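VP4 protein (PDB 3P06) probably acts as the serine protease that cuts the birnavirus polyprotein into its final products, here captured as an intramolecular (cis) acyl-enzyme. Local coordinates at residues E167-R170 and Q171-D175; K176-K180 and P181-F185. All coordinates share one frame; numbering follows the deposited sequence.

In the fold
Contact 1 (167-175) and contact 2 (176-185) follow one another without a gap, their centres about 18 Å apart, and carry the chain from helix 166-173 to the edge strand 183-184. Contact 1 is partly buried: helical backbone bonds hold it together, Leu169 and Val173 face the protein interior, and charged and amide side chains lie outside. Contact 2 belongs to the surface and has no hydrogen bond between its two segments; an indole and a lysine chain pack on one valine instead. The urea molecule touches both, lying near the carbonyl oxygens of Val173 and Gly174 and hydrogen-bonded to the backbone of Lys176.

Contact 1 of 2, residues E167-R170 and Q171-D175; sequences EQLR and QVVGD. With URE (urea), chain G.
The carboxylate of Glu167 and the amide of Gln171 meet obliquely, their planes 42° apart, with OE2 of Glu167 3.6 Å from NE2 of Gln171. In the other direction the Glu167 carboxylate reaches the guanidinium of Arg170, where OE1 lies in plane at the edge and forms a salt bridge to NH1 at 3.5 Å. Glu167 turns CG anti to its backbone N (chi1 -169°) and then bends at chi2, which brings one carboxylate oxygen beside each partner. Arg170 runs extended from CG, and its NE is hydrogen-bonded to OG1 of Thr112, fixing the guanidinium from a second side. These residues make up most of the short helix 166-173, which is amphipathic. Its i to i+4 bonds run from Gln171 N to Glu167 O, from Val172 N to Gln168 O at 3.1 Å and from Val173 N to Leu169 O at 3.0 Å; the following one, Gly174 N to Arg170 O, is weak at 3.5 Å. On the inner face CD1 of Leu169 touches CG1 of Val173 at 3.9 Å, and both side chains pack against Ala109 of helix 104-111 and Val123. Val172 packs on Leu121 and Val163 instead. At Gly174 the backbone approaches urea, whose O is hydrogen-bonded to Lys176 N.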
loop_
_atom_site.group_PDB
_atom_site.type_symbol
_atom_site.label_atom_id
_atom_site.label_comp_id
_atom_site.label_asym_id
_atom_site.label_seq_id
_atom_site.Cartn_x
_atom_site.Cartn_y
_atom_site.Cartn_z
ATOM N N GLU A 167 9.170 5.223 -13.234
ATOM C CA GLU A 167 9.707 6.587 -13.307
ATOM C C GLU A 167 8.624 7.691 -13.154
ATOM O O GLU A 167 8.818 8.659 -12.389
ATOM C CB GLU A 167 10.587 6.812 -14.554
ATOM C CG GLU A 167 11.363 8.118 -14.507
ATOM C CD GLU A 167 11.934 8.434 -13.087
ATOM O OE1 GLU A 167 12.589 7.550 -12.432
ATOM O OE2 GLU A 167 11.709 9.581 -12.612
ATOM N N GLN A 168 7.488 7.532 -13.836
ATOM C CA GLN A 168 6.372 8.498 -13.648
ATOM C C GLN A 168 5.791 8.488 -12.237
ATOM O O GLN A 168 5.468 9.539 -11.691
ATOM C CB GLN A 168 5.223 8.260 -14.596
ATOM C CG GLN A 168 5.542 8.660 -16.017
ATOM C CD GLN A 168 4.637 7.933 -16.977
ATOM O OE1 GLN A 168 3.758 7.145 -16.566
ATOM N NE2 GLN A 168 4.834 8.169 -18.244
ATOM N N LEU A 169 5.662 7.300 -11.654
ATOM C CA LEU A 169 5.108 7.181 -10.325
ATOM C C LEU A 169 6.045 7.888 -9.319
ATOM O O LEU A 169 5.574 8.610 -8.422
ATOM C CB LEU A 169 4.952 5.692 -9.981
ATOM C CG LEU A 169 4.539 5.377 -8.546
ATOM C CD1 LEU A 169 3.214 5.965 -8.188
ATOM C CD2 LEU A 169 4.533 3.898 -8.327
ATOM N N ARG A 170 7.369 7.686 -9.463
ATOM C CA ARG A 170 8.337 8.424 -8.602
ATOM C C ARG A 170 8.190 9.946 -8.643
ATOM O O ARG A 170 8.311 10.604 -7.605
ATOM C CB ARG A 170 9.798 8.057 -8.900
ATOM C CG ARG A 170 10.060 6.624 -8.603
ATOM C CD ARG A 170 11.519 6.296 -8.723
ATOM N NE ARG A 170 11.640 4.853 -8.572
ATOM C CZ ARG A 170 11.928 4.004 -9.560
ATOM N NH1 ARG A 170 12.183 4.455 -10.795
ATOM N NH2 ARG A 170 12.001 2.700 -9.278
ATOM N N GLN A 171 7.956 10.499 -9.830
ATOM C CA GLN A 171 7.802 11.947 -9.992
ATOM C C GLN A 171 6.533 12.432 -9.266
ATOM O O GLN A 171 6.538 13.448 -8.607
ATOM C CB GLN A 171 7.754 12.328 -11.479
ATOM C CG GLN A 171 9.119 12.264 -12.247
ATOM C CD GLN A 171 10.221 13.145 -11.612
ATOM O OE1 GLN A 171 10.344 14.318 -11.924
ATOM N NE2 GLN A 171 11.027 12.552 -10.724
ATOM N N VAL A 172 5.452 11.674 -9.397
ATOM C CA VAL A 172 4.155 12.026 -8.870
ATOM C C VAL A 172 4.105 11.940 -7.356
ATOM O O VAL A 172 3.390 12.696 -6.757
ATOM C CB VAL A 172 3.093 11.088 -9.479
ATOM C CG1 VAL A 172 1.944 10.885 -8.568
ATOM C CG2 VAL A 172 2.632 11.595 -10.887
ATOM N N VAL A 173 4.831 11.021 -6.718
ATOM C CA VAL A 173 4.766 10.917 -5.248
ATOM C C VAL A 173 5.675 11.925 -4.579
ATOM O O VAL A 173 5.592 12.105 -3.370
ATOM C CB VAL A 173 5.067 9.464 -4.670
ATOM C CG1 VAL A 173 4.094 8.423 -5.249
ATOM C CG2 VAL A 173 6.515 9.032 -4.873
ATOM N N GLY A 174 6.557 12.566 -5.358
ATOM C CA GLY A 174 7.559 13.482 -4.811
ATOM C C GLY A 174 6.962 14.762 -4.243
ATOM O O GLY A 174 7.513 15.335 -3.295
ATOM N N ASP A 175 5.841 15.224 -4.786
ATOM C CA ASP A 175 5.318 16.538 -4.390
ATOM C C ASP A 175 3.817 16.493 -4.163
ATOM O O ASP A 175 3.061 16.969 -5.032
ATOM C CB ASP A 175 5.593 17.537 -5.518
ATOM C CG ASP A 175 5.643 18.984 -5.049
ATOM O OD1 ASP A 175 5.804 19.251 -3.826
ATOM O OD2 ASP A 175 5.557 19.881 -5.943
HETATM C C URE G . 5.160 15.363 0.192
HETATM O O URE G . 5.019 14.775 -0.887
HETATM N N1 URE G . 6.268 16.065 0.408
HETATM N N2 URE G . 4.254 15.322 1.187
#

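Contact 2 of 2, residues K176-K180 and P181-F185; sequences KPWRK and PMVTF. With URE (urea), chain G.
Apolar contact in this loop centres on Val183, whose two methyls meet different partners. CG2 approaches the six-membered ring of Trp178 obliquely, 4.0 Å from CH2, while CG1 lies 3.8 Å from CE of Lys180; each side chain crosses the valine at about a right angle. Lys180 places CG between its backbone N and carbonyl carbon (chi1 60°), then extends past Met182 O, with CG 3.6 Å from that oxygen. The indole also meets the backbone obliquely, its CE3 3.9 Å from Pro181 O and its CZ3 near CA of Met182, a selenomethionine, and it further meets the ring of Phe120. Polar groups are held from elsewhere: Trp178 NE1 bonds to Thr118 O, and Lys180 NZ to Ala149 O. Urea binds the Lys176 backbone, accepting a nearly straight bond (165°) from Lys176 N to its O at 2.9 Å and returning a weak one from N2 to Lys176 O. The contact lies where the loop after helix 166-173 runs into strand 183-184, an outermost strand of the four-stranded antiparallel sheet, where Val183 pairs with Ala84 of strand 83-84 and Phe185, just beyond, packs on helix 138-149.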
loop_
_atom_site.group_PDB
_atom_site.type_symbol
_atom_site.label_atom_id
_atom_site.label_comp_id
_atom_site.label_asym_id
_atom_site.label_seq_id
_atom_site.Cartn_x
_atom_site.Cartn_y
_atom_site.Cartn_z
ATOM N N LYS A 176 3.394 15.912 -3.027
ATOM C CA LYS A 176 1.964 15.753 -2.667
ATOM C C LYS A 176 1.668 16.204 -1.233
ATOM O O LYS A 176 1.559 15.382 -0.297
ATOM C CB LYS A 176 1.478 14.319 -2.964
ATOM C CG LYS A 176 1.424 14.032 -4.485
ATOM C CD LYS A 176 0.211 14.710 -5.166
ATOM C CE LYS A 176 0.262 14.525 -6.696
ATOM N NZ LYS A 176 1.588 14.901 -7.285
ATOM N N PRO A 177 1.576 17.540 -1.043
ATOM C CA PRO A 177 1.382 18.077 0.310
ATOM C C PRO A 177 0.020 17.629 0.851
ATOM O O PRO A 177 -0.894 17.326 0.083
ATOM C CB PRO A 177 1.447 19.622 0.119
ATOM C CG PRO A 177 1.300 19.850 -1.347
ATOM C CD PRO A 177 1.564 18.587 -2.090
ATOM N N TRP A 178 -0.087 17.592 2.166
ATOM C CA TRP A 178 -1.292 17.130 2.875
ATOM C C TRP A 178 -2.340 18.246 2.832
ATOM O O TRP A 178 -2.115 19.337 3.414
ATOM C CB TRP A 178 -0.903 16.725 4.328
ATOM C CG TRP A 178 -0.349 15.339 4.258
ATOM C CD1 TRP A 178 0.833 14.959 3.628
ATOM C CD2 TRP A 178 -1.007 14.106 4.654
ATOM N NE1 TRP A 178 0.968 13.566 3.682
ATOM C CE2 TRP A 178 -0.151 13.026 4.276
ATOM C CE3 TRP A 178 -2.222 13.809 5.302
ATOM C CZ2 TRP A 178 -0.478 11.673 4.541
ATOM C CZ3 TRP A 178 -2.565 12.465 5.537
ATOM C CH2 TRP A 178 -1.690 11.407 5.168
ATOM N N ARG A 179 -3.476 18.003 2.174
ATOM C CA ARG A 179 -4.531 19.034 2.139
ATOM C C ARG A 179 -5.393 18.990 3.427
ATOM O O ARG A 179 -6.165 19.896 3.703
ATOM C CB ARG A 179 -5.409 18.908 0.883
ATOM C CG ARG A 179 -4.670 19.036 -0.467
ATOM C CD ARG A 179 -4.215 20.460 -0.725
ATOM N NE ARG A 179 -3.190 20.501 -1.767
ATOM C CZ ARG A 179 -2.634 21.609 -2.241
ATOM N NH1 ARG A 179 -2.995 22.803 -1.786
ATOM N NH2 ARG A 179 -1.705 21.518 -3.175
ATOM N N LYS A 180 -5.258 17.943 4.221
ATOM C CA LYS A 180 -5.829 17.976 5.572
ATOM C C LYS A 180 -4.897 17.213 6.514
ATOM O O LYS A 180 -3.936 16.621 6.058
ATOM C CB LYS A 180 -7.269 17.427 5.598
ATOM C CG LYS A 180 -7.345 15.997 5.130
ATOM C CD LYS A 180 -8.799 15.609 4.948
ATOM C CE LYS A 180 -8.858 14.295 4.223
ATOM N NZ LYS A 180 -10.238 13.781 4.367
ATOM N N PRO A 181 -5.124 17.297 7.832
ATOM C CA PRO A 181 -4.075 16.759 8.711
ATOM C C PRO A 181 -3.940 15.234 8.737
ATOM O O PRO A 181 -2.867 14.714 9.049
ATOM C CB PRO A 181 -4.467 17.306 10.131
ATOM C CG PRO A 181 -5.862 17.833 9.998
ATOM C CD PRO A 181 -5.975 18.269 8.542
HETATM N N MSE A 182 -5.007 14.533 8.400
HETATM C CA MSE A 182 -5.075 13.075 8.657
HETATM C C MSE A 182 -6.151 12.473 7.756
HETATM O O MSE A 182 -7.107 13.177 7.414
HETATM C CB MSE A 182 -5.469 12.864 10.113
HETATM C CG MSE A 182 -5.653 11.438 10.621
HETATM SE SE MSE A 182 -6.764 11.474 12.308
HETATM C CE MSE A 182 -6.296 13.187 13.127
ATOM N N VAL A 183 -5.960 11.212 7.361
ATOM C CA VAL A 183 -6.969 10.453 6.668
ATOM C C VAL A 183 -7.273 9.273 7.545
ATOM O O VAL A 183 -6.380 8.716 8.240
ATOM C CB VAL A 183 -6.552 9.978 5.180
ATOM C CG1 VAL A 183 -6.616 11.178 4.213
ATOM C CG2 VAL A 183 -5.140 9.330 5.102
ATOM N N THR A 184 -8.533 8.870 7.558
ATOM C CA THR A 184 -8.832 7.664 8.303
ATOM C C THR A 184 -9.507 6.616 7.383
ATOM O O THR A 184 -10.091 6.979 6.349
ATOM C CB THR A 184 -9.673 7.986 9.504
ATOM O OG1 THR A 184 -10.953 8.403 9.030
ATOM C CG2 THR A 184 -9.054 9.150 10.309
ATOM N N PHE A 185 -9.439 5.343 7.767
ATOM C CA PHE A 185 -9.976 4.250 6.940
ATOM C C PHE A 185 -10.684 3.271 7.837
ATOM O O PHE A 185 -10.384 3.240 9.037
ATOM C CB PHE A 185 -8.848 3.539 6.227
ATOM C CG PHE A 185 -8.001 4.432 5.412
ATOM C CD1 PHE A 185 -8.417 4.829 4.107
ATOM C CD2 PHE A 185 -6.794 4.906 5.924
ATOM C CE1 PHE A 185 -7.616 5.715 3.329
ATOM C CE2 PHE A 185 -5.965 5.763 5.129
ATOM C CZ PHE A 185 -6.398 6.172 3.844
HETATM C C URE G . 5.160 15.363 0.192
HETATM O O URE G . 5.019 14.775 -0.887
HETATM N N1 URE G . 6.268 16.065 0.408
HETATM N N2 URE G . 4.254 15.322 1.187
#